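Heme oxygenase (Chlamydomonas reinhardtii, PDB 4RAJ) probably cleaves heme oxidatively to biliverdin, iron and carbon monoxide, and was crystallised here without heme. Local coordinates at residues S37-R42 against A223-F228; G58-V63 against G219-I224; G92-P97 against T146-M151; K123-H128 against L215-H220. One frame throughout, in Å; residues are numbered along the deposited sequence.

Contact 1: S37-R42 against A223-F228; sequences SLVNAR and AIIKAF
Leu38 and Arg42, one turn apart on helix 29-47, both rest on the CG2 methyl of Ile225 in helix 204-227, joining two helices of the all-helical heme oxygenase fold. The short axes run near-parallel, at 28° and 10.5 Å apart at closest. In Ile225, CG2 stands anti to the backbone N, which sends this methyl into the Leu38-Arg42 pair, while CG1 carries CD1 to Val39 CG2 at 3.8 Å; there the two side chains meet roughly perpendicular. Leu38 CG meets Ile225 CG2 at 4.1 Å, and Leu38 CD2 reaches Lys226 CG at 4.0 Å. Arg42, extended from CG to NE, passes obliquely over Ile225, with its CD 3.5 Å from Ile225 CG2. Its guanidinium then turns back to its own helix: NH1 donates to Leu38 O over 3.1 Å (N-H...O 150°), and that oxygen lies in the guanidinium plane. An alanine in place of Arg42 is likely to uncover Ile225 CG2 and leave Leu38 O without this side-chain donor. Ile225 also borders a bound polyether, in what is probably part of the heme cavity. At the outer end of the arginine, NH2 lies 4.0 Å from Lys226 CG.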
loop_
_atom_site.group_PDB
_atom_site.type_symbol
_atom_site.label_atom_id
_atom_site.label_comp_id
_atom_site.label_asym_id
_atom_site.label_seq_id
_atom_site.Cartn_x
_atom_site.Cartn_y
_atom_site.Cartn_z
ATOM N N SER A 37 11.749 6.760 -9.103
ATOM C CA SER A 37 12.770 6.257 -10.036
ATOM C C SER A 37 12.871 4.735 -9.954
ATOM O O SER A 37 12.921 4.052 -10.976
ATOM C CB SER A 37 14.156 6.888 -9.758
ATOM O OG SER A 37 14.179 8.262 -10.114
ATOM N N LEU A 38 12.865 4.217 -8.730
ATOM C CA LEU A 38 12.941 2.778 -8.475
ATOM C C LEU A 38 11.813 2.045 -9.181
ATOM O O LEU A 38 12.037 1.063 -9.893
ATOM C CB LEU A 38 12.848 2.501 -6.976
ATOM C CG LEU A 38 13.745 1.481 -6.297
ATOM C CD1 LEU A 38 15.201 1.852 -6.531
ATOM C CD2 LEU A 38 13.429 1.458 -4.806
ATOM N N VAL A 39 10.591 2.517 -8.953
ATOM C CA VAL A 39 9.404 1.900 -9.561
ATOM C C VAL A 39 9.399 2.033 -11.087
ATOM O O VAL A 39 9.262 1.029 -11.800
ATOM C CB VAL A 39 8.124 2.501 -8.992
ATOM C CG1 VAL A 39 6.913 1.946 -9.727
ATOM C CG2 VAL A 39 8.043 2.211 -7.476
ATOM N N ASN A 40 9.550 3.251 -11.596
ATOM C CA ASN A 40 9.568 3.410 -13.048
ATOM C C ASN A 40 10.695 2.613 -13.716
ATOM O O ASN A 40 10.512 2.074 -14.803
ATOM C CB ASN A 40 9.673 4.888 -13.446
ATOM C CG ASN A 40 8.484 5.709 -12.970
ATOM O OD1 ASN A 40 8.631 6.670 -12.233
ATOM N ND2 ASN A 40 7.293 5.286 -13.352
ATOM N N ALA A 41 11.853 2.531 -13.073
ATOM C CA ALA A 41 12.976 1.778 -13.648
ATOM C C ALA A 41 12.685 0.288 -13.750
ATOM O O ALA A 41 13.362 -0.429 -14.492
ATOM C CB ALA A 41 14.226 1.988 -12.844
ATOM N N ARG A 42 11.697 -0.184 -12.995
ATOM C CA ARG A 42 11.386 -1.610 -12.983
ATOM C C ARG A 42 10.096 -1.959 -13.739
ATOM O O ARG A 42 9.895 -3.105 -14.104
ATOM C CB ARG A 42 11.311 -2.110 -11.548
ATOM C CG ARG A 42 12.705 -2.424 -10.987
ATOM C CD ARG A 42 12.677 -2.695 -9.501
ATOM N NE ARG A 42 14.022 -2.852 -8.947
ATOM C CZ ARG A 42 14.884 -1.852 -8.743
ATOM N NH1 ARG A 42 14.560 -0.600 -9.057
ATOM N NH2 ARG A 42 16.082 -2.108 -8.234
ATOM N N ALA A 223 12.957 -1.128 -0.009
ATOM C CA ALA A 223 13.701 -2.333 0.333
ATOM C C ALA A 223 13.077 -3.560 -0.312
ATOM O O ALA A 223 13.776 -4.430 -0.828
ATOM C CB ALA A 223 13.754 -2.499 1.848
ATOM N N ILE A 224 11.753 -3.623 -0.274
ATOM C CA ILE A 224 11.005 -4.746 -0.843
ATOM C C ILE A 224 11.151 -4.778 -2.370
ATOM O O ILE A 224 11.379 -5.833 -2.974
ATOM C CB ILE A 224 9.537 -4.662 -0.422
ATOM C CG1 ILE A 224 9.437 -4.876 1.097
ATOM C CG2 ILE A 224 8.679 -5.678 -1.158
ATOM C CD1 ILE A 224 8.070 -4.551 1.694
ATOM N N ILE A 225 11.046 -3.608 -2.983
ATOM C CA ILE A 225 11.247 -3.480 -4.423
ATOM C C ILE A 225 12.654 -3.909 -4.853
ATOM O O ILE A 225 12.830 -4.643 -5.830
ATOM C CB ILE A 225 10.988 -2.036 -4.871
ATOM C CG1 ILE A 225 9.501 -1.713 -4.726
ATOM C CG2 ILE A 225 11.398 -1.839 -6.318
ATOM C CD1 ILE A 225 9.200 -0.242 -4.758
ATOM N N LYS A 226 13.660 -3.466 -4.109
ATOM C CA LYS A 226 15.040 -3.761 -4.488
ATOM C C LYS A 226 15.385 -5.230 -4.279
ATOM O O LYS A 226 16.237 -5.777 -4.978
ATOM C CB LYS A 226 16.007 -2.869 -3.705
ATOM C CG LYS A 226 16.054 -1.464 -4.267
ATOM C CD LYS A 226 17.126 -0.621 -3.607
ATOM C CE LYS A 226 16.766 -0.332 -2.164
ATOM N NZ LYS A 226 17.571 0.804 -1.625
ATOM N N ALA A 227 14.705 -5.873 -3.339
ATOM C CA ALA A 227 14.984 -7.272 -3.025
ATOM C C ALA A 227 14.343 -8.225 -4.034
ATOM O O ALA A 227 14.632 -9.419 -4.036
ATOM C CB ALA A 227 14.506 -7.602 -1.607
ATOM N N PHE A 228 13.473 -7.699 -4.890
ATOM C CA PHE A 228 12.744 -8.534 -5.840
ATOM C C PHE A 228 13.682 -8.983 -6.951
ATOM O O PHE A 228 14.380 -8.163 -7.549
ATOM C CB PHE A 228 11.533 -7.791 -6.437
ATOM C CG PHE A 228 10.730 -8.627 -7.421
ATOM C CD1 PHE A 228 9.844 -9.602 -6.968
ATOM C CD2 PHE A 228 10.862 -8.439 -8.791
ATOM C CE1 PHE A 228 9.107 -10.378 -7.868
ATOM C CE2 PHE A 228 10.126 -9.211 -9.700
ATOM C CZ PHE A 228 9.248 -10.178 -9.235
#

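Contact 2: G58-V63 against G219-I224; sequences GCFYYV and GHNNAI
Ile224 meets Cys59, Phe60 and Val63 where helix 204-227 runs roughly antiparallel to helix 50-76, the short axes at 147°. From its CB the side chain forks. The CG2 branch settles against the first turn of 58-63, 3.8 Å from Cys59 CB and 4.1 Å from Phe60 CE2. The other branch, CG1 beside the backbone N (chi1 -66°), continues extended to CD1, which touches Val63 CG2 at 3.8 Å, so that one isoleucine spans a whole turn of the facing helix. Next to it the edge of the Phe60 ring points at the side-chain amide of Asn221: CE1 lies 3.6 Å from Asn221 OD1, near the ring plane, and ring and amide stand 90° apart. That amide is fixed from elsewhere, since OD1 accepts from Gln147 NE2 and ND2 donates to the bound polyether. A serine in place of Phe60 would probably open a gap beside Ile224 CG2 and leave the Asn221 amide without its aromatic neighbour. Ile224 and Val63 are buried, while the Asn221 amide, through ND2, turns to the polyether. Phe60 and Asn221 both line the polyether site, a pocket consistent with the heme cavity of this helical family.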
loop_
_atom_site.group_PDB
_atom_site.type_symbol
_atom_site.label_atom_id
_atom_site.label_comp_id
_atom_site.label_asym_id
_atom_site.label_seq_id
_atom_site.Cartn_x
_atom_site.Cartn_y
_atom_site.Cartn_z
ATOM N N GLY A 58 2.550 -9.611 -6.011
ATOM C CA GLY A 58 2.470 -10.501 -4.865
ATOM C C GLY A 58 3.208 -10.000 -3.628
ATOM O O GLY A 58 2.752 -10.237 -2.524
ATOM N N CYS A 59 4.329 -9.303 -3.808
ATOM C CA CYS A 59 5.034 -8.696 -2.680
ATOM C C CYS A 59 4.111 -7.772 -1.931
ATOM O O CYS A 59 4.031 -7.785 -0.708
ATOM C CB CYS A 59 6.260 -7.911 -3.143
ATOM S SG CYS A 59 7.505 -8.965 -3.857
ATOM N N PHE A 60 3.399 -6.957 -2.682
ATOM C CA PHE A 60 2.552 -5.974 -2.052
ATOM C C PHE A 60 1.182 -6.522 -1.678
ATOM O O PHE A 60 0.481 -5.940 -0.838
ATOM C CB PHE A 60 2.498 -4.746 -2.956
ATOM C CG PHE A 60 3.780 -3.994 -2.905
ATOM C CD1 PHE A 60 3.987 -3.044 -1.920
ATOM C CD2 PHE A 60 4.836 -4.343 -3.727
ATOM C CE1 PHE A 60 5.208 -2.389 -1.814
ATOM C CE2 PHE A 60 6.068 -3.694 -3.622
ATOM C CZ PHE A 60 6.246 -2.719 -2.664
ATOM N N TYR A 61 0.820 -7.661 -2.253
ATOM C CA TYR A 61 -0.312 -8.413 -1.734
ATOM C C TYR A 61 -0.050 -8.676 -0.249
ATOM O O TYR A 61 -0.891 -8.369 0.608
ATOM C CB TYR A 61 -0.509 -9.718 -2.520
ATOM C CG TYR A 61 -1.345 -10.744 -1.795
ATOM C CD1 TYR A 61 -2.674 -10.489 -1.472
ATOM C CD2 TYR A 61 -0.803 -11.974 -1.431
ATOM C CE1 TYR A 61 -3.452 -11.446 -0.799
ATOM C CE2 TYR A 61 -1.565 -12.923 -0.757
ATOM C CZ TYR A 61 -2.884 -12.657 -0.449
ATOM O OH TYR A 61 -3.628 -13.610 0.228
ATOM N N TYR A 62 1.138 -9.191 0.061
ATOM C CA TYR A 62 1.484 -9.468 1.453
ATOM C C TYR A 62 1.598 -8.210 2.297
ATOM O O TYR A 62 1.247 -8.234 3.482
ATOM C CB TYR A 62 2.794 -10.256 1.538
ATOM C CG TYR A 62 2.618 -11.683 1.040
ATOM C CD1 TYR A 62 1.666 -12.523 1.612
ATOM C CD2 TYR A 62 3.401 -12.183 0.004
ATOM C CE1 TYR A 62 1.502 -13.830 1.158
ATOM C CE2 TYR A 62 3.247 -13.489 -0.453
ATOM C CZ TYR A 62 2.300 -14.305 0.130
ATOM O OH TYR A 62 2.152 -15.599 -0.337
ATOM N N VAL A 63 2.111 -7.125 1.720
ATOM C CA VAL A 63 2.157 -5.862 2.469
ATOM C C VAL A 63 0.743 -5.458 2.879
ATOM O O VAL A 63 0.459 -5.179 4.056
ATOM C CB VAL A 63 2.799 -4.718 1.660
ATOM C CG1 VAL A 63 2.589 -3.366 2.383
ATOM C CG2 VAL A 63 4.299 -4.999 1.425
ATOM N N GLY A 219 10.632 3.674 3.042
ATOM C CA GLY A 219 11.853 2.911 3.236
ATOM C C GLY A 219 11.634 1.418 3.073
ATOM O O GLY A 219 12.418 0.731 2.393
ATOM N N HIS A 220 10.569 0.915 3.696
ATOM C CA HIS A 220 10.230 -0.498 3.595
ATOM C C HIS A 220 9.900 -0.869 2.152
ATOM O O HIS A 220 10.339 -1.906 1.649
ATOM C CB HIS A 220 9.060 -0.833 4.517
ATOM C CG HIS A 220 9.444 -0.963 5.960
ATOM N ND1 HIS A 220 10.193 -2.018 6.436
ATOM C CD2 HIS A 220 9.174 -0.177 7.032
ATOM C CE1 HIS A 220 10.377 -1.871 7.737
ATOM N NE2 HIS A 220 9.764 -0.765 8.125
ATOM N N ASN A 221 9.081 -0.038 1.500
ATOM C CA ASN A 221 8.679 -0.302 0.129
ATOM C C ASN A 221 9.890 -0.370 -0.772
ATOM O O ASN A 221 9.996 -1.248 -1.620
ATOM C CB ASN A 221 7.709 0.773 -0.381
ATOM C CG ASN A 221 6.291 0.542 0.085
ATOM O OD1 ASN A 221 6.047 -0.288 0.954
ATOM N ND2 ASN A 221 5.346 1.278 -0.489
ATOM N N ASN A 222 10.823 0.552 -0.581
ATOM C CA ASN A 222 12.005 0.570 -1.450
ATOM C C ASN A 222 12.849 -0.688 -1.258
ATOM O O ASN A 222 13.352 -1.263 -2.220
ATOM C CB ASN A 222 12.828 1.832 -1.193
ATOM C CG ASN A 222 12.154 3.072 -1.741
ATOM O OD1 ASN A 222 11.089 2.990 -2.366
ATOM N ND2 ASN A 222 12.756 4.231 -1.502
ATOM N N ALA A 223 12.957 -1.128 -0.009
ATOM C CA ALA A 223 13.701 -2.333 0.333
ATOM C C ALA A 223 13.077 -3.560 -0.312
ATOM O O ALA A 223 13.776 -4.430 -0.828
ATOM C CB ALA A 223 13.754 -2.499 1.848
ATOM N N ILE A 224 11.753 -3.623 -0.274
ATOM C CA ILE A 224 11.005 -4.746 -0.843
ATOM C C ILE A 224 11.151 -4.778 -2.370
ATOM O O ILE A 224 11.379 -5.833 -2.974
ATOM C CB ILE A 224 9.537 -4.662 -0.422
ATOM C CG1 ILE A 224 9.437 -4.876 1.097
ATOM C CG2 ILE A 224 8.679 -5.678 -1.158
ATOM C CD1 ILE A 224 8.070 -4.551 1.694
#

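Contact 3: G92-P97 against T146-M151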
loop_
_atom_site.group_PDB
_atom_site.type_symbol
_atom_site.label_atom_id
_atom_site.label_comp_id
_atom_site.label_asym_id
_atom_site.label_seq_id
_atom_site.Cartn_x
_atom_site.Cartn_y
_atom_site.Cartn_z
ATOM N N GLY A 92 -13.955 0.846 1.131
ATOM C CA GLY A 92 -13.384 0.642 -0.190
ATOM C C GLY A 92 -11.882 0.868 -0.298
ATOM O O GLY A 92 -11.280 0.568 -1.327
ATOM N N LEU A 93 -11.265 1.413 0.743
ATOM C CA LEU A 93 -9.840 1.672 0.683
ATOM C C LEU A 93 -9.006 0.402 0.597
ATOM O O LEU A 93 -7.943 0.407 -0.035
ATOM C CB LEU A 93 -9.375 2.465 1.907
ATOM C CG LEU A 93 -9.109 3.970 1.855
ATOM C CD1 LEU A 93 -8.332 4.373 3.101
ATOM C CD2 LEU A 93 -8.374 4.413 0.604
ATOM N N TYR A 94 -9.462 -0.658 1.273
ATOM C CA TYR A 94 -8.673 -1.881 1.409
ATOM C C TYR A 94 -8.334 -2.489 0.041
ATOM O O TYR A 94 -9.173 -2.493 -0.868
ATOM C CB TYR A 94 -9.413 -2.916 2.259
ATOM C CG TYR A 94 -9.271 -2.748 3.765
ATOM C CD1 TYR A 94 -8.913 -1.526 4.334
ATOM C CD2 TYR A 94 -9.486 -3.828 4.616
ATOM C CE1 TYR A 94 -8.787 -1.389 5.723
ATOM C CE2 TYR A 94 -9.365 -3.701 5.996
ATOM C CZ TYR A 94 -9.023 -2.481 6.546
ATOM O OH TYR A 94 -8.906 -2.368 7.928
ATOM N N ARG A 95 -7.120 -3.034 -0.063
ATOM C CA ARG A 95 -6.534 -3.492 -1.315
ATOM C C ARG A 95 -6.211 -4.988 -1.363
ATOM O O ARG A 95 -6.032 -5.523 -2.451
ATOM C CB ARG A 95 -5.216 -2.736 -1.609
ATOM C CG ARG A 95 -5.335 -1.233 -1.838
ATOM C CD ARG A 95 -6.104 -0.948 -3.150
ATOM N NE ARG A 95 -7.545 -0.852 -2.919
ATOM C CZ ARG A 95 -8.471 -0.915 -3.880
ATOM N NH1 ARG A 95 -8.105 -1.081 -5.145
ATOM N NH2 ARG A 95 -9.769 -0.821 -3.575
ATOM N N ALA A 96 -6.069 -5.657 -0.221
ATOM C CA ALA A 96 -5.557 -7.049 -0.269
ATOM C C ALA A 96 -6.456 -7.985 -1.120
ATOM O O ALA A 96 -5.940 -8.810 -1.885
ATOM C CB ALA A 96 -5.374 -7.620 1.140
ATOM N N PRO A 97 -7.791 -7.848 -1.014
ATOM C CA PRO A 97 -8.573 -8.729 -1.890
ATOM C C PRO A 97 -8.376 -8.445 -3.379
ATOM O O PRO A 97 -8.323 -9.396 -4.160
ATOM C CB PRO A 97 -10.019 -8.444 -1.475
ATOM C CG PRO A 97 -9.912 -7.998 -0.059
ATOM C CD PRO A 97 -8.659 -7.163 -0.034
ATOM N N THR A 146 0.289 6.541 3.474
ATOM C CA THR A 146 1.328 6.287 2.489
ATOM C C THR A 146 0.947 5.258 1.426
ATOM O O THR A 146 1.132 5.493 0.235
ATOM C CB THR A 146 2.609 5.786 3.168
ATOM O OG1 THR A 146 2.972 6.681 4.239
ATOM C CG2 THR A 146 3.752 5.689 2.163
ATOM N N GLN A 147 0.440 4.117 1.884
ATOM C CA GLN A 147 0.199 2.947 1.039
ATOM C C GLN A 147 -1.140 3.010 0.327
ATOM O O GLN A 147 -1.215 2.917 -0.894
ATOM C CB GLN A 147 0.262 1.666 1.880
ATOM C CG GLN A 147 1.577 1.481 2.689
ATOM C CD GLN A 147 2.744 1.076 1.819
ATOM O OE1 GLN A 147 2.665 1.135 0.594
ATOM N NE2 GLN A 147 3.844 0.644 2.449
ATOM N N HIS A 148 -2.212 3.153 1.093
ATOM C CA HIS A 148 -3.535 3.068 0.485
ATOM C C HIS A 148 -3.854 4.245 -0.410
ATOM O O HIS A 148 -4.548 4.099 -1.409
ATOM C CB HIS A 148 -4.598 2.945 1.565
ATOM C CG HIS A 148 -4.627 1.605 2.210
ATOM N ND1 HIS A 148 -3.838 1.286 3.294
ATOM C CD2 HIS A 148 -5.345 0.494 1.919
ATOM C CE1 HIS A 148 -4.076 0.035 3.650
ATOM N NE2 HIS A 148 -4.982 -0.469 2.830
ATOM N N LEU A 149 -3.352 5.418 -0.059
ATOM C CA LEU A 149 -3.718 6.605 -0.817
ATOM C C LEU A 149 -2.925 6.669 -2.127
ATOM O O LEU A 149 -3.410 7.192 -3.132
ATOM C CB LEU A 149 -3.518 7.868 0.034
ATOM C CG LEU A 149 -4.782 8.331 0.783
ATOM C CD1 LEU A 149 -5.401 7.230 1.631
ATOM C CD2 LEU A 149 -4.517 9.563 1.639
ATOM N N ALA A 150 -1.734 6.087 -2.137
ATOM C CA ALA A 150 -0.954 6.007 -3.373
ATOM C C ALA A 150 -1.615 5.056 -4.374
ATOM O O ALA A 150 -1.622 5.329 -5.578
ATOM C CB ALA A 150 0.481 5.576 -3.079
ATOM N N MET A 151 -2.187 3.953 -3.883
ATOM C CA MET A 151 -2.907 3.024 -4.762
ATOM C C MET A 151 -4.073 3.713 -5.457
ATOM O O MET A 151 -4.373 3.429 -6.634
ATOM C CB MET A 151 -3.404 1.815 -3.968
ATOM C CG MET A 151 -2.242 1.000 -3.401
ATOM S SD MET A 151 -1.316 0.192 -4.733
ATOM C CE MET A 151 -2.670 -0.780 -5.385
HETATM O O HOH W 1 -6.596 2.247 -1.655
#
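Leu93 and His148 bring the two backbones nearest, their CA atoms 6.5 Å apart. Segment 92-97 is irregular until Ala96 enters helix 96-107, whereas 146-151 forms the last turns of helix 140-151, by its sequence probably part of the distal helix of heme oxygenases. One water ties the main chains together, donating to Leu93 O and to His148 O, each at 2.8 Å. Leu93 O also lies in the plane of the His148 ring, at its edge, 3.3 Å from CD2. On the apolar side Leu93 CD2 packs against Leu149 CD1 at 4.2 Å. Arg95 and Met151 lie alongside each other, running opposite ways, with Arg95 CD 3.9 Å from Met151 CB. Bends at chi2 (-67°) and chi3 (89°) fold the arginine back over its own loop: NE donates to Leu93 O at 3.2 Å from above the carbonyl plane, with a weak further bond to Tyr94 O, and NH2 approaches Gly92 O almost head-on at 3.0 Å. NH1 goes further, to the carbonyls of Asp178 and Ala176. Glu68 of helix 50-76 bridges the segments from outside, OE2 bonding both Arg95 N and His148 NE2. In this buried setting the carbonyl dipoles around the guanidinium probably help to stabilise its positive charge, and Leu93 O takes two hydrogen bonds, one from Arg95 and one from the water.

Contact 4: K123-H128 against L215-H220; sequences KDYEAH and LAAFGH
An aromatic cluster of Tyr125, His128 and His220 joins helix 120-135 to helix 204-227, an antiparallel pair of the helical heme oxygenase fold with short axes 10.9 Å apart at closest and 152° between their directions. Its main element is an offset stack: the Tyr125 and His220 rings lie almost flat on each other, planes 6° apart and centroids at 4.4 Å. The closest ring atoms are Tyr125 CD1 and His220 CG, at 3.5 Å. His220 CB adds a CH-pi contact over the same tyrosine face, 3.7 Å from the centroid of the Tyr125 ring. With CG anti to the backbone N, the tyrosine is swung toward helix 204-227, and its far end passes Ala217, whose CB lies 3.7 Å from Tyr125 OH. That hydroxyl is held by two hydrogen bonds, with His143 ND1 and Gln147 NE2, so the ring's position is fixed by helix 140-151 as well as by the stack. His128, a turn further on, is itself tethered through NE2 to Glu213 OE1. Its ring is tilted 24° from that of His220 and displaced so that little of one lies over the other; they come closest where His128 CD2 lies 4.0 Å from His220 NE2.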
loop_
_atom_site.group_PDB
_atom_site.type_symbol
_atom_site.label_atom_id
_atom_site.label_comp_id
_atom_site.label_asym_id
_atom_site.label_seq_id
_atom_site.Cartn_x
_atom_site.Cartn_y
_atom_site.Cartn_z
ATOM N N LYS A 123 9.481 -9.580 5.101
ATOM C CA LYS A 123 9.232 -10.141 6.430
ATOM C C LYS A 123 9.435 -9.098 7.523
ATOM O O LYS A 123 8.671 -9.045 8.496
ATOM C CB LYS A 123 10.130 -11.363 6.666
ATOM C CG LYS A 123 9.749 -12.541 5.764
ATOM C CD LYS A 123 10.537 -13.821 6.062
ATOM C CE LYS A 123 11.954 -13.751 5.548
ATOM N NZ LYS A 123 12.659 -15.046 5.779
ATOM N N ASP A 124 10.448 -8.254 7.355
ATOM C CA ASP A 124 10.708 -7.183 8.309
ATOM C C ASP A 124 9.540 -6.189 8.374
ATOM O O ASP A 124 9.177 -5.719 9.445
ATOM C CB ASP A 124 12.014 -6.446 7.953
ATOM C CG ASP A 124 13.272 -7.283 8.246
ATOM O OD1 ASP A 124 13.188 -8.287 8.982
ATOM O OD2 ASP A 124 14.351 -6.931 7.730
ATOM N N TYR A 125 8.957 -5.855 7.226
ATOM C CA TYR A 125 7.836 -4.916 7.213
ATOM C C TYR A 125 6.607 -5.580 7.819
ATOM O O TYR A 125 5.890 -4.962 8.613
ATOM C CB TYR A 125 7.546 -4.432 5.779
ATOM C CG TYR A 125 6.636 -3.211 5.680
ATOM C CD1 TYR A 125 6.384 -2.393 6.780
ATOM C CD2 TYR A 125 6.035 -2.886 4.474
ATOM C CE1 TYR A 125 5.543 -1.275 6.676
ATOM C CE2 TYR A 125 5.198 -1.783 4.359
ATOM C CZ TYR A 125 4.956 -0.979 5.455
ATOM O OH TYR A 125 4.121 0.112 5.300
ATOM N N GLU A 126 6.368 -6.843 7.456
ATOM C CA GLU A 126 5.260 -7.597 8.053
ATOM C C GLU A 126 5.341 -7.612 9.582
ATOM O O GLU A 126 4.335 -7.433 10.272
ATOM C CB GLU A 126 5.251 -9.029 7.536
ATOM C CG GLU A 126 4.810 -9.186 6.082
ATOM C CD GLU A 126 4.898 -10.632 5.639
ATOM O OE1 GLU A 126 5.855 -11.315 6.063
ATOM O OE2 GLU A 126 4.006 -11.091 4.900
ATOM N N ALA A 127 6.543 -7.830 10.097
ATOM C CA ALA A 127 6.776 -7.881 11.537
ATOM C C ALA A 127 6.538 -6.518 12.168
ATOM O O ALA A 127 5.927 -6.411 13.237
ATOM C CB ALA A 127 8.187 -8.363 11.822
ATOM N N HIS A 128 6.999 -5.477 11.485
ATOM C CA HIS A 128 6.842 -4.114 11.975
ATOM C C HIS A 128 5.370 -3.723 12.069
ATOM O O HIS A 128 4.937 -3.140 13.061
ATOM C CB HIS A 128 7.584 -3.129 11.076
ATOM C CG HIS A 128 7.493 -1.712 11.547
ATOM N ND1 HIS A 128 8.004 -1.301 12.759
ATOM C CD2 HIS A 128 6.938 -0.617 10.981
ATOM C CE1 HIS A 128 7.773 -0.009 12.915
ATOM N NE2 HIS A 128 7.134 0.431 11.848
ATOM N N LEU A 215 7.698 8.072 6.612
ATOM C CA LEU A 215 8.987 7.883 5.950
ATOM C C LEU A 215 9.366 6.403 5.930
ATOM O O LEU A 215 9.958 5.914 4.965
ATOM C CB LEU A 215 10.081 8.700 6.658
ATOM C CG LEU A 215 9.884 10.211 6.646
ATOM C CD1 LEU A 215 10.963 10.876 7.508
ATOM C CD2 LEU A 215 9.914 10.744 5.219
ATOM N N ALA A 216 9.039 5.694 7.010
ATOM C CA ALA A 216 9.412 4.282 7.130
ATOM C C ALA A 216 8.704 3.442 6.074
ATOM O O ALA A 216 9.264 2.463 5.579
ATOM C CB ALA A 216 9.093 3.740 8.526
ATOM N N ALA A 217 7.475 3.822 5.735
ATOM C CA ALA A 217 6.724 3.082 4.719
ATOM C C ALA A 217 7.428 3.174 3.373
ATOM O O ALA A 217 7.541 2.174 2.664
ATOM C CB ALA A 217 5.291 3.599 4.624
ATOM N N PHE A 218 7.923 4.360 3.019
ATOM C CA PHE A 218 8.727 4.493 1.799
ATOM C C PHE A 218 9.971 3.618 1.893
ATOM O O PHE A 218 10.337 2.919 0.946
ATOM C CB PHE A 218 9.147 5.944 1.553
ATOM C CG PHE A 218 8.064 6.806 0.989
ATOM C CD1 PHE A 218 7.867 6.880 -0.385
ATOM C CD2 PHE A 218 7.250 7.558 1.822
ATOM C CE1 PHE A 218 6.870 7.683 -0.917
ATOM C CE2 PHE A 218 6.246 8.360 1.296
ATOM C CZ PHE A 218 6.055 8.418 -0.074
ATOM N N GLY A 219 10.632 3.674 3.042
ATOM C CA GLY A 219 11.853 2.911 3.236
ATOM C C GLY A 219 11.634 1.418 3.073
ATOM O O GLY A 219 12.418 0.731 2.393
ATOM N N HIS A 220 10.569 0.915 3.696
ATOM C CA HIS A 220 10.230 -0.498 3.595
ATOM C C HIS A 220 9.900 -0.869 2.152
ATOM O O HIS A 220 10.339 -1.906 1.649
ATOM C CB HIS A 220 9.060 -0.833 4.517
ATOM C CG HIS A 220 9.444 -0.963 5.960
ATOM N ND1 HIS A 220 10.193 -2.018 6.436
ATOM C CD2 HIS A 220 9.174 -0.177 7.032
ATOM C CE1 HIS A 220 10.377 -1.871 7.737
ATOM N NE2 HIS A 220 9.764 -0.765 8.125
#

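In the fold
From the N terminus, helix 29-47 is the first to be engaged, and contact 1 closes the longest loop by joining it to the end of helix 204-227. Helix 50-76 follows and is tied by contact 2 to an overlapping part of that last helix. Contact 3, from 92-97 to 146-151, nests inside the loops of both. Contact 4 lies within the loop of contact 1 and crosses contact 3, since 123-128 falls between the segments of contact 3 while 215-220 comes after them. Contacts 2 and 4 end on the same part of helix 204-227, sharing Gly219 and His220. That helix therefore serves contacts 1, 2 and 4, and contact 3 reaches contacts 2 and 4 through Gln147.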